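Local coordinates for C3-degrading proteinase (CppA protein) (Streptococcus pneumoniae, PDB 3E0R) that probably degrades complement C3 as a streptococcal proteinase and carries two domains of the glyoxalase clan, at residues K67-V81 with P114-I127. Residues are numbered along the deposited sequence; the frame is centred on the assembly and turned at random.
Sequences KVEGRKKLARLIVKV and PEDDLILIHAEDDI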
loop_
_atom_site.group_PDB
_atom_site.type_symbol
_atom_site.label_atom_id
_atom_site.label_comp_id
_atom_site.label_asym_id
_atom_site.label_seq_id
_atom_site.Cartn_x
_atom_site.Cartn_y
_atom_site.Cartn_z
ATOM N N LYS A 67 6.187 16.417 5.834
ATOM C CA LYS A 67 6.334 15.828 4.537
ATOM C C LYS A 67 7.718 15.159 4.469
ATOM O O LYS A 67 8.703 15.702 4.973
ATOM C CB LYS A 67 6.207 16.947 3.492
ATOM C CG LYS A 67 5.428 16.577 2.218
ATOM C CD LYS A 67 3.853 16.624 2.370
ATOM C CE LYS A 67 3.097 17.025 1.016
ATOM N NZ LYS A 67 1.878 16.161 0.599
ATOM N N VAL A 68 7.796 13.989 3.840
ATOM C CA VAL A 68 9.111 13.380 3.520
ATOM C C VAL A 68 9.941 14.310 2.608
ATOM O O VAL A 68 9.416 14.993 1.735
ATOM C CB VAL A 68 9.001 11.941 2.876
ATOM C CG1 VAL A 68 10.424 11.343 2.587
ATOM C CG2 VAL A 68 8.150 10.995 3.752
ATOM N N GLU A 69 11.237 14.365 2.886
ATOM C CA GLU A 69 12.203 14.966 2.000
ATOM C C GLU A 69 12.980 13.822 1.363
ATOM O O GLU A 69 13.603 12.990 2.048
ATOM C CB GLU A 69 13.180 15.891 2.751
ATOM C CG GLU A 69 12.527 17.142 3.362
ATOM C CD GLU A 69 12.034 18.133 2.298
ATOM O OE1 GLU A 69 12.819 18.391 1.317
ATOM O OE2 GLU A 69 10.874 18.641 2.455
ATOM N N GLY A 70 12.938 13.788 0.037
ATOM C CA GLY A 70 13.636 12.750 -0.704
ATOM C C GLY A 70 12.723 11.572 -0.897
ATOM O O GLY A 70 11.514 11.697 -0.876
ATOM N N ARG A 71 13.339 10.423 -1.118
ATOM C CA ARG A 71 12.610 9.221 -1.406
ATOM C C ARG A 71 11.789 8.854 -0.184
ATOM O O ARG A 71 12.213 9.074 0.989
ATOM C CB ARG A 71 13.556 8.089 -1.822
ATOM C CG ARG A 71 13.778 8.035 -3.289
ATOM C CD ARG A 71 14.755 6.952 -3.700
ATOM N NE ARG A 71 14.919 6.957 -5.150
ATOM C CZ ARG A 71 15.453 5.979 -5.873
ATOM N NH1 ARG A 71 15.881 4.857 -5.306
ATOM N NH2 ARG A 71 15.551 6.130 -7.190
ATOM N N LYS A 72 10.611 8.305 -0.449
ATOM C CA LYS A 72 9.747 7.823 0.645
ATOM C C LYS A 72 10.046 6.364 0.818
ATOM O O LYS A 72 10.515 5.706 -0.111
ATOM C CB LYS A 72 8.263 8.012 0.313
ATOM C CG LYS A 72 7.788 9.435 0.164
ATOM C CD LYS A 72 6.243 9.483 0.034
ATOM C CE LYS A 72 5.541 9.682 1.384
ATOM N NZ LYS A 72 4.036 9.569 1.322
ATOM N N LYS A 73 9.747 5.843 2.002
ATOM C CA LYS A 73 9.836 4.389 2.266
ATOM C C LYS A 73 8.950 3.630 1.247
ATOM O O LYS A 73 9.337 2.607 0.705
ATOM C CB LYS A 73 9.446 4.099 3.710
ATOM C CG LYS A 73 10.376 4.728 4.730
ATOM C CD LYS A 73 9.940 4.349 6.162
ATOM C CE LYS A 73 10.413 5.358 7.221
ATOM N NZ LYS A 73 10.121 4.933 8.636
ATOM N N LEU A 74 7.791 4.191 0.936
ATOM C CA LEU A 74 6.937 3.666 -0.129
ATOM C C LEU A 74 7.464 4.241 -1.416
ATOM O O LEU A 74 7.351 5.430 -1.650
ATOM C CB LEU A 74 5.446 4.037 0.054
ATOM C CG LEU A 74 4.529 3.414 -1.041
ATOM C CD1 LEU A 74 4.335 1.987 -0.819
ATOM C CD2 LEU A 74 3.202 4.095 -1.134
ATOM N N ALA A 75 8.081 3.399 -2.227
ATOM C CA ALA A 75 8.525 3.758 -3.561
ATOM C C ALA A 75 7.280 3.850 -4.482
ATOM O O ALA A 75 7.004 4.916 -5.020
ATOM C CB ALA A 75 9.580 2.744 -4.079
ATOM N N ARG A 76 6.509 2.768 -4.596
ATOM C CA ARG A 76 5.225 2.781 -5.324
ATOM C C ARG A 76 4.223 1.793 -4.720
ATOM O O ARG A 76 4.612 0.722 -4.344
ATOM C CB ARG A 76 5.420 2.365 -6.779
ATOM C CG ARG A 76 5.831 3.453 -7.759
ATOM C CD ARG A 76 5.434 3.081 -9.192
ATOM N NE ARG A 76 6.027 1.801 -9.561
ATOM C CZ ARG A 76 6.071 1.297 -10.807
ATOM N NH1 ARG A 76 5.538 1.925 -11.837
ATOM N NH2 ARG A 76 6.645 0.130 -11.027
ATOM N N LEU A 77 2.944 2.157 -4.658
ATOM C CA LEU A 77 1.853 1.221 -4.400
ATOM C C LEU A 77 1.351 0.714 -5.702
ATOM O O LEU A 77 1.056 1.499 -6.589
ATOM C CB LEU A 77 0.683 1.904 -3.692
ATOM C CG LEU A 77 -0.362 1.010 -2.960
ATOM C CD1 LEU A 77 0.197 0.362 -1.702
ATOM C CD2 LEU A 77 -1.614 1.864 -2.642
ATOM N N ILE A 78 1.203 -0.598 -5.808
ATOM C CA ILE A 78 0.786 -1.272 -7.043
ATOM C C ILE A 78 -0.568 -1.929 -6.819
ATOM O O ILE A 78 -0.770 -2.696 -5.905
ATOM C CB ILE A 78 1.852 -2.250 -7.536
ATOM C CG1 ILE A 78 3.220 -1.543 -7.599
ATOM C CG2 ILE A 78 1.481 -2.850 -8.932
ATOM C CD1 ILE A 78 4.336 -2.455 -7.890
ATOM N N VAL A 79 -1.526 -1.521 -7.630
ATOM C CA VAL A 79 -2.914 -1.987 -7.521
ATOM C C VAL A 79 -3.188 -2.749 -8.790
ATOM O O VAL A 79 -3.271 -2.174 -9.848
ATOM C CB VAL A 79 -3.882 -0.817 -7.343
ATOM C CG1 VAL A 79 -5.323 -1.312 -7.201
ATOM C CG2 VAL A 79 -3.446 0.067 -6.119
ATOM N N LYS A 80 -3.214 -4.057 -8.675
ATOM C CA LYS A 80 -3.483 -4.930 -9.799
ATOM C C LYS A 80 -4.950 -5.189 -9.827
ATOM O O LYS A 80 -5.456 -5.846 -8.929
ATOM C CB LYS A 80 -2.773 -6.258 -9.621
ATOM C CG LYS A 80 -3.090 -7.326 -10.726
ATOM C CD LYS A 80 -2.449 -8.679 -10.330
ATOM C CE LYS A 80 -2.385 -9.632 -11.496
ATOM N NZ LYS A 80 -3.426 -9.251 -12.462
ATOM N N VAL A 81 -5.626 -4.662 -10.843
ATOM C CA VAL A 81 -7.059 -4.789 -11.018
ATOM C C VAL A 81 -7.387 -6.039 -11.853
ATOM O O VAL A 81 -6.725 -6.330 -12.850
ATOM C CB VAL A 81 -7.611 -3.500 -11.664
ATOM C CG1 VAL A 81 -9.088 -3.627 -12.079
ATOM C CG2 VAL A 81 -7.417 -2.357 -10.737
ATOM N N PRO A 114 -2.644 12.629 -2.427
ATOM C CA PRO A 114 -2.480 13.849 -1.635
ATOM C C PRO A 114 -1.211 13.868 -0.761
ATOM O O PRO A 114 -0.774 14.949 -0.382
ATOM C CB PRO A 114 -3.717 13.858 -0.728
ATOM C CG PRO A 114 -4.681 12.970 -1.343
ATOM C CD PRO A 114 -3.962 11.994 -2.193
ATOM N N GLU A 115 -0.641 12.699 -0.418
ATOM C CA GLU A 115 0.607 12.670 0.381
ATOM C C GLU A 115 1.835 12.343 -0.478
ATOM O O GLU A 115 2.927 12.024 0.041
ATOM C CB GLU A 115 0.488 11.680 1.532
ATOM C CG GLU A 115 -0.778 11.748 2.308
ATOM C CD GLU A 115 -1.021 13.052 2.982
ATOM O OE1 GLU A 115 -0.056 13.785 3.378
ATOM O OE2 GLU A 115 -2.224 13.337 3.140
ATOM N N ASP A 116 1.595 12.392 -1.791
ATOM C CA ASP A 116 2.591 12.229 -2.875
ATOM C C ASP A 116 3.101 10.807 -2.954
ATOM O O ASP A 116 4.242 10.557 -3.310
ATOM C CB ASP A 116 3.780 13.194 -2.734
ATOM C CG ASP A 116 3.361 14.619 -2.654
ATOM O OD1 ASP A 116 2.791 15.115 -3.658
ATOM O OD2 ASP A 116 3.604 15.231 -1.580
ATOM N N ASP A 117 2.249 9.876 -2.605
ATOM C CA ASP A 117 2.536 8.486 -2.808
ATOM C C ASP A 117 2.202 8.225 -4.263
ATOM O O ASP A 117 1.157 8.644 -4.754
ATOM C CB ASP A 117 1.674 7.668 -1.860
ATOM C CG ASP A 117 2.097 7.832 -0.389
ATOM O OD1 ASP A 117 3.341 7.821 -0.154
ATOM O OD2 ASP A 117 1.189 7.934 0.529
ATOM N N LEU A 118 3.112 7.563 -4.974
ATOM C CA LEU A 118 2.898 7.207 -6.382
ATOM C C LEU A 118 2.226 5.857 -6.452
ATOM O O LEU A 118 2.717 4.876 -5.892
ATOM C CB LEU A 118 4.234 7.179 -7.117
ATOM C CG LEU A 118 4.302 6.987 -8.635
ATOM C CD1 LEU A 118 3.430 7.948 -9.479
ATOM C CD2 LEU A 118 5.726 7.175 -9.033
ATOM N N ILE A 119 1.083 5.823 -7.142
ATOM C CA ILE A 119 0.244 4.630 -7.263
ATOM C C ILE A 119 0.207 4.232 -8.715
ATOM O O ILE A 119 0.015 5.081 -9.572
ATOM C CB ILE A 119 -1.233 4.834 -6.746
ATOM C CG1 ILE A 119 -1.374 5.044 -5.219
ATOM C CG2 ILE A 119 -2.062 3.557 -6.962
ATOM C CD1 ILE A 119 -0.511 6.041 -4.529
ATOM N N LEU A 120 0.455 2.951 -8.979
ATOM C CA LEU A 120 0.294 2.350 -10.281
ATOM C C LEU A 120 -0.957 1.499 -10.234
ATOM O O LEU A 120 -1.064 0.631 -9.387
ATOM C CB LEU A 120 1.513 1.474 -10.653
ATOM C CG LEU A 120 1.405 0.610 -11.950
ATOM C CD1 LEU A 120 1.299 1.523 -13.210
ATOM C CD2 LEU A 120 2.532 -0.337 -12.117
ATOM N N ILE A 121 -1.919 1.772 -11.117
ATOM C CA ILE A 121 -3.088 0.898 -11.288
ATOM C C ILE A 121 -2.999 0.225 -12.640
ATOM O O ILE A 121 -2.917 0.906 -13.658
ATOM C CB ILE A 121 -4.436 1.652 -11.216
ATOM C CG1 ILE A 121 -4.456 2.537 -9.961
ATOM C CG2 ILE A 121 -5.642 0.650 -11.220
ATOM C CD1 ILE A 121 -5.798 2.451 -9.203
ATOM N N HIS A 122 -3.025 -1.097 -12.642
ATOM C CA HIS A 122 -2.789 -1.850 -13.837
ATOM C C HIS A 122 -3.574 -3.145 -13.765
ATOM O O HIS A 122 -4.206 -3.433 -12.789
ATOM C CB HIS A 122 -1.280 -2.117 -14.005
ATOM C CG HIS A 122 -0.771 -3.207 -13.120
ATOM N ND1 HIS A 122 -0.713 -4.526 -13.522
ATOM C CD2 HIS A 122 -0.313 -3.184 -11.850
ATOM C CE1 HIS A 122 -0.260 -5.273 -12.526
ATOM N NE2 HIS A 122 -0.018 -4.485 -11.495
ATOM N N ALA A 123 -3.498 -3.939 -14.820
ATOM C CA ALA A 123 -4.266 -5.168 -14.916
ATOM C C ALA A 123 -3.435 -6.321 -15.489
ATOM O O ALA A 123 -4.014 -7.279 -16.019
ATOM C CB ALA A 123 -5.483 -4.912 -15.777
ATOM N N GLU A 124 -2.098 -6.243 -15.362
ATOM C CA GLU A 124 -1.161 -7.106 -16.099
ATOM C C GLU A 124 -0.697 -8.240 -15.213
ATOM O O GLU A 124 -0.614 -8.079 -13.985
ATOM C CB GLU A 124 0.088 -6.341 -16.553
ATOM C CG GLU A 124 -0.109 -5.170 -17.533
ATOM C CD GLU A 124 -0.999 -5.481 -18.770
ATOM O OE1 GLU A 124 -1.043 -6.649 -19.294
ATOM O OE2 GLU A 124 -1.670 -4.509 -19.198
ATOM N N ASP A 125 -0.388 -9.386 -15.833
ATOM C CA ASP A 125 0.255 -10.500 -15.111
ATOM C C ASP A 125 1.769 -10.218 -14.980
ATOM O O ASP A 125 2.495 -10.896 -14.256
ATOM C CB ASP A 125 0.011 -11.853 -15.788
ATOM C CG ASP A 125 -1.402 -11.999 -16.329
ATOM O OD1 ASP A 125 -2.140 -12.899 -15.861
ATOM O OD2 ASP A 125 -1.765 -11.222 -17.238
ATOM N N ASP A 126 2.229 -9.192 -15.676
ATOM C CA ASP A 126 3.585 -8.740 -15.558
ATOM C C ASP A 126 3.593 -7.267 -15.927
ATOM O O ASP A 126 3.464 -6.907 -17.100
ATOM C CB ASP A 126 4.463 -9.572 -16.493
ATOM C CG ASP A 126 5.842 -8.946 -16.760
ATOM O OD1 ASP A 126 6.317 -8.084 -15.970
ATOM O OD2 ASP A 126 6.447 -9.350 -17.784
ATOM N N ILE A 127 3.748 -6.416 -14.923
ATOM C CA ILE A 127 3.778 -4.962 -15.151
ATOM C C ILE A 127 4.977 -4.512 -16.046
ATOM O O ILE A 127 5.050 -3.360 -16.472
ATOM C CB ILE A 127 3.701 -4.142 -13.784
ATOM C CG1 ILE A 127 5.090 -3.942 -13.133
ATOM C CG2 ILE A 127 2.838 -4.838 -12.784
ATOM C CD1 ILE A 127 5.023 -3.560 -11.650
HETATM O O HOH W 1 0.306 16.218 3.475
HETATM O O HOH W 2 2.229 8.650 3.147
HETATM O O HOH W 3 5.457 7.030 -3.211
#
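Val79 N donates to Leu120 O at 2.8 Å, and Val79 O accepts from His122 N at 3.0 Å. The same pattern runs from Leu77 to Val81, five backbone bonds pairing strands 74-81 and 118-122 in parallel. On one face of the sheet Leu77, Val79 and Val81 pack with Ile119 and Ile121. The tightest apolar touch there is Val81 CG2 to Ile121 CG2, 3.5 Å, and helix 84-91 covers this end. On the other face lies His122. Its chi1 of 77° sets the ring between its own backbone N and carbonyl carbon. Lys80 CA lies over one ring face in a CH-pi contact, Ile127 CG2 lies over the opposite face, and Ile78 CG2 meets the edge. Glu124 N donates to His122 ND1 at 2.9 Å, which helps to fix the ring's rotation. Farther back along the strand, the Arg76 guanidinium has Leu120 CD2 over one face, while NE and NH1 form salt bridges with Glu156 and Glu110.

Toward the start of the strands and in the loops before them, the contact is looser, polar and partly hydrated. Water 3 joins Leu74 O to Leu118 N. Lys72 NZ forms a salt bridge with Asp117 OD1, modelled at a doubtfully short distance, and donates to Glu115 O from above the carbonyl plane. Farther out, NZ of exposed Lys67 forms a salt bridge with Asp116 OD2, 2.9 Å away. This parallel pair is consistent with the βαβββ module of the glyoxalase clan, whose first and last strands lie side by side.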